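Side-chain contacts in peroxisomal acyl-coenzyme A oxidase 1 (Arabidopsis thaliana, PDB 1W07), which catalyses the FAD-dependent oxidation of long- and medium-chain acyl-CoAs to 2-trans-enoyl-CoAs in peroxisomal beta-oxidation, with oxygen reduced to hydrogen peroxide: residues B[292-297]-B[607-612]; B[298-303]-B[336-341]; B[92-97]-B[611-616]; B[23-28]-B[343-348]. The protein carries 1 engineered substitution. One frame throughout, in Å; residues are numbered along the deposited sequence.

Interaction 1 (B[292-297]-B[607-612])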
loop_
_atom_site.group_PDB
_atom_site.type_symbol
_atom_site.label_atom_id
_atom_site.label_comp_id
_atom_site.label_asym_id
_atom_site.label_seq_id
_atom_site.Cartn_x
_atom_site.Cartn_y
_atom_site.Cartn_z
ATOM N N ALA B 292 -3.503 0.396 -16.256
ATOM C CA ALA B 292 -3.991 0.981 -15.013
ATOM C C ALA B 292 -5.491 0.761 -14.838
ATOM O O ALA B 292 -5.938 0.352 -13.768
ATOM C CB ALA B 292 -3.680 2.479 -14.976
ATOM N N SER B 293 -6.269 1.030 -15.887
ATOM C CA SER B 293 -7.716 0.846 -15.789
ATOM C C SER B 293 -8.035 -0.626 -15.568
ATOM O O SER B 293 -8.947 -0.960 -14.811
ATOM C CB SER B 293 -8.424 1.382 -17.041
ATOM O OG SER B 293 -8.091 0.640 -18.188
ATOM N N ASN B 294 -7.274 -1.507 -16.213
ATOM C CA ASN B 294 -7.478 -2.945 -16.041
ATOM C C ASN B 294 -7.335 -3.329 -14.569
ATOM O O ASN B 294 -8.259 -3.873 -13.974
ATOM C CB ASN B 294 -6.459 -3.760 -16.862
ATOM C CG ASN B 294 -6.809 -3.842 -18.337
ATOM O OD1 ASN B 294 -7.953 -4.134 -18.705
ATOM N ND2 ASN B 294 -5.821 -3.616 -19.191
ATOM N N ALA B 295 -6.172 -3.036 -13.986
ATOM C CA ALA B 295 -5.908 -3.379 -12.594
ATOM C C ALA B 295 -6.855 -2.685 -11.619
ATOM O O ALA B 295 -7.369 -3.321 -10.687
ATOM C CB ALA B 295 -4.434 -3.066 -12.223
ATOM N N LEU B 296 -7.114 -1.394 -11.829
ATOM C CA LEU B 296 -7.978 -0.673 -10.902
ATOM C C LEU B 296 -9.388 -1.224 -10.905
ATOM O O LEU B 296 -9.968 -1.443 -9.838
ATOM C CB LEU B 296 -7.987 0.830 -11.216
ATOM C CG LEU B 296 -8.767 1.729 -10.252
ATOM C CD1 LEU B 296 -8.299 1.488 -8.821
ATOM C CD2 LEU B 296 -8.583 3.198 -10.634
ATOM N N SER B 297 -9.938 -1.453 -12.093
ATOM C CA SER B 297 -11.288 -2.003 -12.227
ATOM C C SER B 297 -11.392 -3.369 -11.548
ATOM O O SER B 297 -12.447 -3.707 -11.010
ATOM C CB SER B 297 -11.670 -2.155 -13.703
ATOM O OG SER B 297 -10.817 -3.069 -14.388
ATOM N N PHE B 607 -17.473 -4.652 -16.386
ATOM C CA PHE B 607 -16.089 -5.048 -16.679
ATOM C C PHE B 607 -16.095 -6.431 -17.330
ATOM O O PHE B 607 -15.162 -6.802 -18.045
ATOM C CB PHE B 607 -15.273 -5.090 -15.376
ATOM C CG PHE B 607 -15.236 -3.773 -14.633
ATOM C CD1 PHE B 607 -15.023 -3.733 -13.256
ATOM C CD2 PHE B 607 -15.397 -2.567 -15.317
ATOM C CE1 PHE B 607 -14.971 -2.502 -12.571
ATOM C CE2 PHE B 607 -15.348 -1.338 -14.648
ATOM C CZ PHE B 607 -15.134 -1.308 -13.269
ATOM N N ASN B 608 -17.160 -7.186 -17.063
ATOM C CA ASN B 608 -17.318 -8.518 -17.632
ATOM C C ASN B 608 -16.216 -9.514 -17.255
ATOM O O ASN B 608 -15.837 -10.370 -18.057
ATOM C CB ASN B 608 -17.422 -8.419 -19.154
ATOM C CG ASN B 608 -17.959 -9.676 -19.767
ATOM O OD1 ASN B 608 -18.976 -10.195 -19.319
ATOM N ND2 ASN B 608 -17.287 -10.179 -20.796
ATOM N N TYR B 609 -15.710 -9.403 -16.033
ATOM C CA TYR B 609 -14.652 -10.288 -15.553
ATOM C C TYR B 609 -15.194 -11.638 -15.100
ATOM O O TYR B 609 -16.250 -11.701 -14.466
ATOM C CB TYR B 609 -13.918 -9.627 -14.375
ATOM C CG TYR B 609 -13.040 -8.457 -14.753
ATOM C CD1 TYR B 609 -12.888 -7.373 -13.890
ATOM C CD2 TYR B 609 -12.335 -8.441 -15.964
ATOM C CE1 TYR B 609 -12.053 -6.292 -14.217
ATOM C CE2 TYR B 609 -11.495 -7.355 -16.300
ATOM C CZ TYR B 609 -11.364 -6.288 -15.415
ATOM O OH TYR B 609 -10.532 -5.216 -15.697
ATOM N N THR B 610 -14.475 -12.710 -15.422
ATOM C CA THR B 610 -14.884 -14.053 -15.011
ATOM C C THR B 610 -14.358 -14.232 -13.583
ATOM O O THR B 610 -13.448 -13.510 -13.162
ATOM C CB THR B 610 -14.218 -15.159 -15.870
ATOM O OG1 THR B 610 -12.798 -15.122 -15.660
ATOM C CG2 THR B 610 -14.532 -14.974 -17.369
ATOM N N ASP B 611 -14.914 -15.179 -12.833
ATOM C CA ASP B 611 -14.440 -15.415 -11.475
ATOM C C ASP B 611 -13.013 -15.933 -11.534
ATOM O O ASP B 611 -12.196 -15.660 -10.645
ATOM C CB ASP B 611 -15.318 -16.441 -10.761
ATOM C CG ASP B 611 -16.570 -15.827 -10.164
ATOM O OD1 ASP B 611 -16.626 -14.587 -10.022
ATOM O OD2 ASP B 611 -17.487 -16.593 -9.825
ATOM N N HIS B 612 -12.711 -16.693 -12.583
ATOM C CA HIS B 612 -11.369 -17.236 -12.745
ATOM C C HIS B 612 -10.347 -16.106 -12.841
ATOM O O HIS B 612 -9.293 -16.168 -12.208
ATOM C CB HIS B 612 -11.286 -18.116 -13.997
ATOM C CG HIS B 612 -9.901 -18.577 -14.326
ATOM N ND1 HIS B 612 -9.000 -17.791 -15.011
ATOM C CD2 HIS B 612 -9.254 -19.734 -14.047
ATOM C CE1 HIS B 612 -7.859 -18.444 -15.142
ATOM N NE2 HIS B 612 -7.986 -19.625 -14.564
HETATM O O HOH W 1 -10.570 -4.430 -18.322
#

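Interaction 2 (B[298-303]-B[336-341])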
loop_
_atom_site.group_PDB
_atom_site.type_symbol
_atom_site.label_atom_id
_atom_site.label_comp_id
_atom_site.label_asym_id
_atom_site.label_seq_id
_atom_site.Cartn_x
_atom_site.Cartn_y
_atom_site.Cartn_z
ATOM N N ARG B 298 -10.320 -4.165 -11.559
ATOM C CA ARG B 298 -10.402 -5.484 -10.929
ATOM C C ARG B 298 -10.591 -5.291 -9.430
ATOM O O ARG B 298 -11.481 -5.905 -8.828
ATOM C CB ARG B 298 -9.137 -6.311 -11.172
ATOM C CG ARG B 298 -8.943 -6.786 -12.614
ATOM C CD ARG B 298 -7.548 -7.412 -12.824
ATOM N NE ARG B 298 -7.398 -8.671 -12.104
ATOM C CZ ARG B 298 -6.376 -9.510 -12.251
ATOM N NH1 ARG B 298 -5.378 -9.223 -13.079
ATOM N NH2 ARG B 298 -6.369 -10.672 -11.600
ATOM N N ALA B 299 -9.753 -4.437 -8.832
ATOM C CA ALA B 299 -9.820 -4.178 -7.405
ATOM C C ALA B 299 -11.169 -3.589 -7.007
ATOM O O ALA B 299 -11.778 -4.031 -6.038
ATOM C CB ALA B 299 -8.664 -3.234 -6.977
ATOM N N VAL B 300 -11.637 -2.596 -7.758
ATOM C CA VAL B 300 -12.932 -1.945 -7.489
ATOM C C VAL B 300 -14.103 -2.946 -7.616
ATOM O O VAL B 300 -15.070 -2.881 -6.848
ATOM C CB VAL B 300 -13.162 -0.755 -8.463
ATOM C CG1 VAL B 300 -14.623 -0.265 -8.403
ATOM C CG2 VAL B 300 -12.180 0.382 -8.109
ATOM N N CYS B 301 -14.020 -3.858 -8.581
ATOM C CA CYS B 301 -15.071 -4.855 -8.771
ATOM C C CYS B 301 -15.159 -5.706 -7.500
ATOM O O CYS B 301 -16.244 -5.965 -6.987
ATOM C CB CYS B 301 -14.725 -5.737 -9.970
ATOM S SG CYS B 301 -15.888 -7.087 -10.338
ATOM N N ILE B 302 -14.004 -6.110 -6.974
ATOM C CA ILE B 302 -13.964 -6.938 -5.774
ATOM C C ILE B 302 -14.515 -6.201 -4.561
ATOM O O ILE B 302 -15.385 -6.710 -3.851
ATOM C CB ILE B 302 -12.515 -7.425 -5.491
ATOM C CG1 ILE B 302 -12.040 -8.311 -6.660
ATOM C CG2 ILE B 302 -12.473 -8.206 -4.184
ATOM C CD1 ILE B 302 -10.534 -8.676 -6.638
ATOM N N ALA B 303 -14.010 -4.999 -4.321
ATOM C CA ALA B 303 -14.454 -4.234 -3.171
ATOM C C ALA B 303 -15.916 -3.840 -3.288
ATOM O O ALA B 303 -16.639 -3.856 -2.280
ATOM C CB ALA B 303 -13.562 -2.986 -2.978
ATOM N N PRO B 336 -14.921 7.002 -5.750
ATOM C CA PRO B 336 -13.952 7.805 -6.503
ATOM C C PRO B 336 -13.037 6.852 -7.294
ATOM O O PRO B 336 -12.593 7.177 -8.397
ATOM C CB PRO B 336 -13.215 8.569 -5.400
ATOM C CG PRO B 336 -14.307 8.773 -4.360
ATOM C CD PRO B 336 -14.942 7.396 -4.332
ATOM N N LEU B 337 -12.771 5.662 -6.750
ATOM C CA LEU B 337 -11.923 4.685 -7.455
ATOM C C LEU B 337 -12.665 4.058 -8.639
ATOM O O LEU B 337 -12.070 3.742 -9.682
ATOM C CB LEU B 337 -11.469 3.595 -6.492
ATOM C CG LEU B 337 -10.627 4.079 -5.293
ATOM C CD1 LEU B 337 -10.208 2.867 -4.491
ATOM C CD2 LEU B 337 -9.412 4.867 -5.776
ATOM N N LEU B 338 -13.967 3.861 -8.476
ATOM C CA LEU B 338 -14.788 3.333 -9.558
ATOM C C LEU B 338 -14.792 4.400 -10.646
ATOM O O LEU B 338 -14.603 4.106 -11.815
ATOM C CB LEU B 338 -16.207 3.075 -9.052
ATOM C CG LEU B 338 -17.276 2.805 -10.112
ATOM C CD1 LEU B 338 -16.917 1.575 -10.952
ATOM C CD2 LEU B 338 -18.608 2.619 -9.400
ATOM N N ALA B 339 -14.992 5.653 -10.261
ATOM C CA ALA B 339 -14.989 6.742 -11.245
ATOM C C ALA B 339 -13.629 6.844 -11.962
ATOM O O ALA B 339 -13.576 7.082 -13.177
ATOM C CB ALA B 339 -15.321 8.073 -10.568
ATOM N N SER B 340 -12.539 6.659 -11.207
ATOM C CA SER B 340 -11.173 6.727 -11.744
ATOM C C SER B 340 -10.897 5.595 -12.722
ATOM O O SER B 340 -10.140 5.765 -13.677
ATOM C CB SER B 340 -10.128 6.670 -10.618
ATOM O OG SER B 340 -10.175 7.799 -9.756
ATOM N N ALA B 341 -11.483 4.429 -12.472
ATOM C CA ALA B 341 -11.289 3.305 -13.383
ATOM C C ALA B 341 -11.812 3.710 -14.762
ATOM O O ALA B 341 -11.113 3.558 -15.758
ATOM C CB ALA B 341 -12.028 2.062 -12.869
#

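Interaction 3 (B[92-97]-B[611-616])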
loop_
_atom_site.group_PDB
_atom_site.type_symbol
_atom_site.label_atom_id
_atom_site.label_comp_id
_atom_site.label_asym_id
_atom_site.label_seq_id
_atom_site.Cartn_x
_atom_site.Cartn_y
_atom_site.Cartn_z
ATOM N N PHE B 92 -5.520 -12.941 -20.162
ATOM C CA PHE B 92 -6.327 -13.652 -19.182
ATOM C C PHE B 92 -5.602 -14.761 -18.411
ATOM O O PHE B 92 -6.015 -15.112 -17.313
ATOM C CB PHE B 92 -7.618 -14.151 -19.833
ATOM C CG PHE B 92 -8.555 -13.036 -20.220
ATOM C CD1 PHE B 92 -8.741 -12.692 -21.556
ATOM C CD2 PHE B 92 -9.226 -12.309 -19.241
ATOM C CE1 PHE B 92 -9.581 -11.640 -21.914
ATOM C CE2 PHE B 92 -10.070 -11.253 -19.589
ATOM C CZ PHE B 92 -10.246 -10.917 -20.923
ATOM N N ILE B 93 -4.518 -15.291 -18.964
ATOM C CA ILE B 93 -3.731 -16.305 -18.255
ATOM C C ILE B 93 -3.253 -15.609 -16.963
ATOM O O ILE B 93 -3.039 -16.253 -15.928
ATOM C CB ILE B 93 -2.531 -16.781 -19.119
ATOM C CG1 ILE B 93 -3.049 -17.654 -20.268
ATOM C CG2 ILE B 93 -1.520 -17.542 -18.266
ATOM C CD1 ILE B 93 -1.958 -18.114 -21.239
ATOM N N ASP B 94 -3.084 -14.288 -17.056
ATOM C CA ASP B 94 -2.739 -13.445 -15.920
ATOM C C ASP B 94 -1.543 -13.899 -15.086
ATOM O O ASP B 94 -1.624 -13.994 -13.861
ATOM C CB ASP B 94 -3.987 -13.345 -15.045
ATOM C CG ASP B 94 -3.889 -12.258 -14.001
ATOM O OD1 ASP B 94 -4.425 -12.463 -12.895
ATOM O OD2 ASP B 94 -3.303 -11.197 -14.292
ATOM N N GLN B 95 -0.423 -14.190 -15.739
ATOM C CA GLN B 95 0.737 -14.635 -14.989
ATOM C C GLN B 95 2.035 -14.089 -15.555
ATOM O O GLN B 95 2.483 -14.496 -16.620
ATOM C CB GLN B 95 0.767 -16.168 -14.939
ATOM C CG GLN B 95 1.843 -16.735 -14.007
ATOM C CD GLN B 95 1.429 -18.046 -13.360
ATOM O OE1 GLN B 95 0.300 -18.185 -12.883
ATOM N NE2 GLN B 95 2.346 -19.004 -13.316
ATOM N N PRO B 96 2.654 -13.135 -14.843
ATOM C CA PRO B 96 3.913 -12.517 -15.271
ATOM C C PRO B 96 4.902 -13.600 -15.708
ATOM O O PRO B 96 5.182 -14.534 -14.949
ATOM C CB PRO B 96 4.367 -11.780 -14.017
ATOM C CG PRO B 96 3.045 -11.336 -13.419
ATOM C CD PRO B 96 2.207 -12.582 -13.545
ATOM N N ALA B 97 5.435 -13.465 -16.918
ATOM C CA ALA B 97 6.348 -14.466 -17.455
ATOM C C ALA B 97 7.242 -13.862 -18.527
ATOM O O ALA B 97 6.943 -12.804 -19.083
ATOM C CB ALA B 97 5.542 -15.633 -18.040
ATOM N N ASP B 611 -14.914 -15.179 -12.833
ATOM C CA ASP B 611 -14.440 -15.415 -11.475
ATOM C C ASP B 611 -13.013 -15.933 -11.534
ATOM O O ASP B 611 -12.196 -15.660 -10.645
ATOM C CB ASP B 611 -15.318 -16.441 -10.761
ATOM C CG ASP B 611 -16.570 -15.827 -10.164
ATOM O OD1 ASP B 611 -16.626 -14.587 -10.022
ATOM O OD2 ASP B 611 -17.487 -16.593 -9.825
ATOM N N HIS B 612 -12.711 -16.693 -12.583
ATOM C CA HIS B 612 -11.369 -17.236 -12.745
ATOM C C HIS B 612 -10.347 -16.106 -12.841
ATOM O O HIS B 612 -9.293 -16.168 -12.208
ATOM C CB HIS B 612 -11.286 -18.116 -13.997
ATOM C CG HIS B 612 -9.901 -18.577 -14.326
ATOM N ND1 HIS B 612 -9.000 -17.791 -15.011
ATOM C CD2 HIS B 612 -9.254 -19.734 -14.047
ATOM C CE1 HIS B 612 -7.859 -18.444 -15.142
ATOM N NE2 HIS B 612 -7.986 -19.625 -14.564
ATOM N N TYR B 613 -10.663 -15.073 -13.621
ATOM C CA TYR B 613 -9.738 -13.950 -13.795
ATOM C C TYR B 613 -9.614 -13.121 -12.517
ATOM O O TYR B 613 -8.508 -12.742 -12.112
ATOM C CB TYR B 613 -10.199 -13.048 -14.935
ATOM C CG TYR B 613 -9.234 -11.925 -15.244
ATOM C CD1 TYR B 613 -7.949 -12.196 -15.718
ATOM C CD2 TYR B 613 -9.605 -10.594 -15.064
ATOM C CE1 TYR B 613 -7.064 -11.169 -16.008
ATOM C CE2 TYR B 613 -8.734 -9.565 -15.348
ATOM C CZ TYR B 613 -7.471 -9.854 -15.823
ATOM O OH TYR B 613 -6.650 -8.815 -16.155
ATOM N N LEU B 614 -10.751 -12.837 -11.888
ATOM C CA LEU B 614 -10.767 -12.058 -10.658
ATOM C C LEU B 614 -10.057 -12.790 -9.541
ATOM O O LEU B 614 -9.429 -12.158 -8.687
ATOM C CB LEU B 614 -12.202 -11.741 -10.222
ATOM C CG LEU B 614 -12.883 -10.482 -10.782
ATOM C CD1 LEU B 614 -14.259 -10.308 -10.141
ATOM C CD2 LEU B 614 -12.016 -9.266 -10.502
ATOM N N ASN B 615 -10.191 -14.117 -9.535
ATOM C CA ASN B 615 -9.547 -14.970 -8.529
ATOM C C ASN B 615 -9.776 -14.411 -7.129
ATOM O O ASN B 615 -8.832 -14.254 -6.358
ATOM C CB ASN B 615 -8.051 -15.036 -8.826
ATOM C CG ASN B 615 -7.361 -16.162 -8.094
ATOM O OD1 ASN B 615 -7.855 -17.288 -8.064
ATOM N ND2 ASN B 615 -6.197 -15.875 -7.528
ATOM N N SER B 616 -11.040 -14.134 -6.817
ATOM C CA SER B 616 -11.416 -13.533 -5.548
ATOM C C SER B 616 -12.662 -14.125 -4.940
ATOM O O SER B 616 -13.715 -14.171 -5.574
ATOM C CB SER B 616 -11.662 -12.039 -5.744
ATOM O OG SER B 616 -12.206 -11.458 -4.571
HETATM O O HOH W 2 -8.716 -15.544 -16.616
HETATM O O HOH W 3 -4.067 -9.707 -16.837
#

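Interaction 4 (B[23-28]-B[343-348])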
loop_
_atom_site.group_PDB
_atom_site.type_symbol
_atom_site.label_atom_id
_atom_site.label_comp_id
_atom_site.label_asym_id
_atom_site.label_seq_id
_atom_site.Cartn_x
_atom_site.Cartn_y
_atom_site.Cartn_z
ATOM N N ILE B 23 -20.005 -2.824 -23.539
ATOM C CA ILE B 23 -19.431 -2.442 -24.831
ATOM C C ILE B 23 -18.602 -1.166 -24.688
ATOM O O ILE B 23 -17.564 -1.010 -25.331
ATOM C CB ILE B 23 -20.535 -2.198 -25.874
ATOM C CG1 ILE B 23 -21.396 -3.463 -26.014
ATOM C CG2 ILE B 23 -19.912 -1.781 -27.210
ATOM C CD1 ILE B 23 -20.606 -4.696 -26.394
ATOM N N VAL B 24 -19.073 -0.248 -23.853
ATOM C CA VAL B 24 -18.360 1.000 -23.615
ATOM C C VAL B 24 -16.976 0.692 -23.031
ATOM O O VAL B 24 -15.965 1.236 -23.478
ATOM C CB VAL B 24 -19.120 1.901 -22.602
ATOM C CG1 VAL B 24 -18.284 3.126 -22.267
ATOM C CG2 VAL B 24 -20.478 2.310 -23.166
ATOM N N TRP B 25 -16.942 -0.186 -22.032
ATOM C CA TRP B 25 -15.693 -0.556 -21.362
ATOM C C TRP B 25 -14.709 -1.238 -22.309
ATOM O O TRP B 25 -13.510 -0.954 -22.279
ATOM C CB TRP B 25 -15.984 -1.467 -20.153
ATOM C CG TRP B 25 -14.757 -1.853 -19.361
ATOM C CD1 TRP B 25 -14.061 -3.027 -19.427
ATOM C CD2 TRP B 25 -14.051 -1.017 -18.430
ATOM N NE1 TRP B 25 -12.960 -2.969 -18.593
ATOM C CE2 TRP B 25 -12.935 -1.747 -17.972
ATOM C CE3 TRP B 25 -14.258 0.281 -17.941
ATOM C CZ2 TRP B 25 -12.022 -1.222 -17.048
ATOM C CZ3 TRP B 25 -13.354 0.803 -17.026
ATOM C CH2 TRP B 25 -12.246 0.047 -16.588
ATOM N N ALA B 26 -15.229 -2.128 -23.149
ATOM C CA ALA B 26 -14.419 -2.861 -24.109
ATOM C C ALA B 26 -13.906 -1.939 -25.204
ATOM O O ALA B 26 -12.844 -2.179 -25.781
ATOM C CB ALA B 26 -15.234 -3.998 -24.726
ATOM N N GLY B 27 -14.663 -0.887 -25.493
ATOM C CA GLY B 27 -14.255 0.047 -26.526
ATOM C C GLY B 27 -15.001 -0.156 -27.833
ATOM O O GLY B 27 -15.123 0.777 -28.625
ATOM N N SER B 28 -15.480 -1.376 -28.071
ATOM C CA SER B 28 -16.235 -1.709 -29.284
ATOM C C SER B 28 -16.854 -3.092 -29.105
ATOM O O SER B 28 -16.540 -3.793 -28.142
ATOM C CB SER B 28 -15.322 -1.721 -30.515
ATOM O OG SER B 28 -14.448 -2.838 -30.516
ATOM N N ALA B 343 -12.430 6.787 -15.794
ATOM C CA ALA B 343 -11.664 7.942 -16.214
ATOM C C ALA B 343 -10.343 7.518 -16.878
ATOM O O ALA B 343 -9.973 8.053 -17.930
ATOM C CB ALA B 343 -11.400 8.847 -15.026
ATOM N N PHE B 344 -9.639 6.558 -16.277
ATOM C CA PHE B 344 -8.360 6.082 -16.816
ATOM C C PHE B 344 -8.561 5.263 -18.078
ATOM O O PHE B 344 -7.708 5.241 -18.962
ATOM C CB PHE B 344 -7.593 5.260 -15.777
ATOM C CG PHE B 344 -7.210 6.032 -14.541
ATOM C CD1 PHE B 344 -7.296 7.427 -14.500
ATOM C CD2 PHE B 344 -6.731 5.356 -13.425
ATOM C CE1 PHE B 344 -6.907 8.129 -13.358
ATOM C CE2 PHE B 344 -6.339 6.038 -12.291
ATOM C CZ PHE B 344 -6.426 7.434 -12.251
ATOM N N ARG B 345 -9.694 4.580 -18.170
ATOM C CA ARG B 345 -10.019 3.806 -19.372
ATOM C C ARG B 345 -10.173 4.787 -20.573
ATOM O O ARG B 345 -9.582 4.594 -21.641
ATOM C CB ARG B 345 -11.341 3.067 -19.125
ATOM C CG ARG B 345 -11.703 2.020 -20.151
ATOM C CD ARG B 345 -10.716 0.885 -20.073
ATOM N NE ARG B 345 -11.197 -0.292 -20.774
ATOM C CZ ARG B 345 -10.638 -1.491 -20.661
ATOM N NH1 ARG B 345 -9.582 -1.667 -19.868
ATOM N NH2 ARG B 345 -11.129 -2.515 -21.344
ATOM N N PHE B 346 -10.959 5.848 -20.380
ATOM C CA PHE B 346 -11.192 6.833 -21.439
ATOM C C PHE B 346 -9.917 7.618 -21.792
ATOM O O PHE B 346 -9.644 7.883 -22.973
ATOM C CB PHE B 346 -12.324 7.782 -21.014
ATOM C CG PHE B 346 -13.662 7.085 -20.818
ATOM C CD1 PHE B 346 -14.560 7.519 -19.845
ATOM C CD2 PHE B 346 -14.008 5.975 -21.591
ATOM C CE1 PHE B 346 -15.779 6.855 -19.639
ATOM C CE2 PHE B 346 -15.220 5.301 -21.400
ATOM C CZ PHE B 346 -16.109 5.743 -20.415
ATOM N N VAL B 347 -9.127 7.976 -20.784
ATOM C CA VAL B 347 -7.904 8.704 -21.070
ATOM C C VAL B 347 -6.964 7.755 -21.811
ATOM O O VAL B 347 -6.132 8.178 -22.607
ATOM C CB VAL B 347 -7.234 9.249 -19.775
ATOM C CG1 VAL B 347 -6.416 8.164 -19.091
ATOM C CG2 VAL B 347 -6.373 10.463 -20.114
ATOM N N GLY B 348 -7.123 6.463 -21.555
ATOM C CA GLY B 348 -6.303 5.468 -22.221
ATOM C C GLY B 348 -6.710 5.367 -23.677
ATOM O O GLY B 348 -5.873 5.138 -24.557
#

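Interaction 1 (B[292-297]-B[607-612])
Ser297 meets two aromatic residues at once, its hydroxyl on Tyr609 and its methylene on Phe607. The Ser297 OG to Tyr609 OH hydrogen bond is short, 2.5 Å, and OG lies in the plane of the tyrosine ring, at its phenol edge. Ser297 OG also lies 2.9 Å from Ser293 O and 2.7 Å from Asn294 O, carbonyls of the preceding helical turn, so several oxygens crowd round the two hydroxyls. The chi1 of 62° sets OG between the backbone N and the carbonyl carbon, where it can reach back to these carbonyls while still facing the phenol. Serine suits the place: it is small enough to let two rings close on the helix, yet carries a hydroxyl to pair with that of Tyr609.

The carbon side of Ser297 is used as well. Its CB sits over the centre of the Phe607 ring, 3.5 Å from the centroid and 13° off the ring normal, a CH-pi contact. Phe607 CB in turn lies over one face of the Tyr609 ring, so the two aromatic residues also pack on each other. In the next shell, a water joins Asn294 OD1 to Tyr609 OH with 2.7 Å to each. Asn294 OD1 further accepts a bond from Arg345.

The loop 607-610, following helix 600-605, thus lies against the long helix 278-309 just ahead of the short helix 611-614. Phe607 also touches Leu338 of helix 328-363 and Trp25 of helix 18-26, while helices 370-398 and 410-417 pack against Ala292 and Ala295.

Interaction 2 (B[298-303]-B[336-341])
Val300 of helix 278-309 places its two methyl branches against two successive residues of helix 328-363, Leu337 and Leu338. This apolar packing makes up the whole contact. Val300 CG1 lies 3.8 Å from Leu338 CB, and Leu338 CD1 is 3.9 Å away. Val300 CG2 meets Leu337 instead, at 3.7 Å from its CB. The fork depends on the valine torsion: at chi1 168°, CG1 is anti to the backbone N and CG2 anti to the carbonyl carbon, which spreads the methyls over neighbouring residues of the facing helix. A beta-branched residue fits well here, since its short, rigid side chain fills the gap while the backbones stay close; the Val300 and Leu338 CA atoms are 6.0 Å apart. Both leucines meet it near their roots, so their longer branches can reach other helices: Leu338 packs on Leu603 and Val604 of helix 600-605, and Leu337 on Cys395 of helix 370-398.

No hydrogen bond crosses between the two segments. Within 336-341, Ser340 OG donates to Pro336 O over 2.8 Å, while Ser340 N binds the same oxygen from the opposite face of its carbonyl plane, at 2.9 Å. Pro336 O thus takes both the hydroxyl and the amide of buried Ser340. Pro336 has no amide hydrogen to give to the turn before, and helix 328-363 is kinked there.

Leu337 lies behind the FAD site, its side chain about 6 Å from that of FAD-binding Arg333, a close neighbour in sequence. Close packing of long helices is characteristic of the C-terminal helical bundle in the acyl-CoA oxidase and dehydrogenase fold.

Interaction 3 (B[92-97]-B[611-616])
Phe92 and Tyr613 form a T-shaped (edge-to-face) aromatic pair that joins the N-terminal helical region of the acyl-CoA oxidase fold to its C-terminal helical part. The edge of Phe92 points at the face of Tyr613, with centroids 5.3 Å apart and planes at 73°. Phe92 CD2 does the touching, 3.7 Å from Tyr613 CD1 and toward the rim of the ring. Tyr613, with CG anti to its backbone N (chi1 -175°), extends toward the end of helix 83-93, where Phe92 is also packed on helix 29-43.

Asp94 adds a van der Waals contact, its CB 3.9 Å from Tyr613 CE1. Its carboxylate is committed mainly to salt bridges from OD1 to Arg298 and Lys50, and Arg298 also makes a cation-pi contact with Tyr613. An acid is therefore well suited to this place among basic groups.

Direct hydrogen bonds across the contact are absent, and two waters stand in for them. One receives a bond from Tyr613 OH and gives one to Asp94 OD2. The other donates to Phe92 O and lies 2.8 Å from His612 ND1, in the plane of the imidazole, whose NE2 is bonded to Phe48 O.

Interaction 4 (B[23-28]-B[343-348])
A cation-pi stack between Arg345 and Trp25 fastens the last turn of helix 18-26 to helix 328-363. The guanidinium lies almost flat on the indole, planes at 10° and Arg345 CZ 3.7 Å from the centroid of the five-membered ring. Its aliphatic part continues the cover, with Arg345 CD 3.8 Å from the centroid of the six-membered ring, over its face. The bend at chi2 (67°) folds the chain along the indole, a path that suits a long side chain ending in a flat group.

The same guanidinium grips Trp25 O side-on. Arg345 NE donates to it over 2.8 Å and Arg345 NH2 over 3.0 Å, the latter from above the carbonyl plane, while the oxygen lies near the guanidinium plane. A carbonyl at a helix C-terminus is a likely attraction for a cation. NH1 turns to Ser293 and Asn294 of helix 278-309, so one arginine links three helices.

Beside the stack, Val24 CG1 touches the edge of Phe346, 3.9 Å from CE2, an apolar contact extended by Leu552 of helix 548-566.

Cation-pi stack and side-on grip of a helix C-terminal carbonyl together join the N-terminal helical region to the C-terminal helical bundle of the acyl-CoA oxidase fold.

Interactions 1 and 2 occupy consecutive turns of helix 278-309, their centres about 9 Å apart, and Tyr609 CE1 packs on Arg298 CG at 3.5 Å. Arg298 then leads to interaction 3: its NH2 is 2.9 Å from Asp94 OD1 in a salt bridge. Interaction 4 joins interaction 1 through Arg345, whose NH1 makes a probable hydrogen bond of 3.2 Å to Asn294 OD1, and through Trp25, which packs on Ser297 and Phe607. Interactions 3 and 4 do not touch; their centres are about 20 Å apart. Interaction 2 alone approaches the cofactor, the Leu337 side chain being about 11 Å from a bound FAD, whereas the others lie away from the annotated sites.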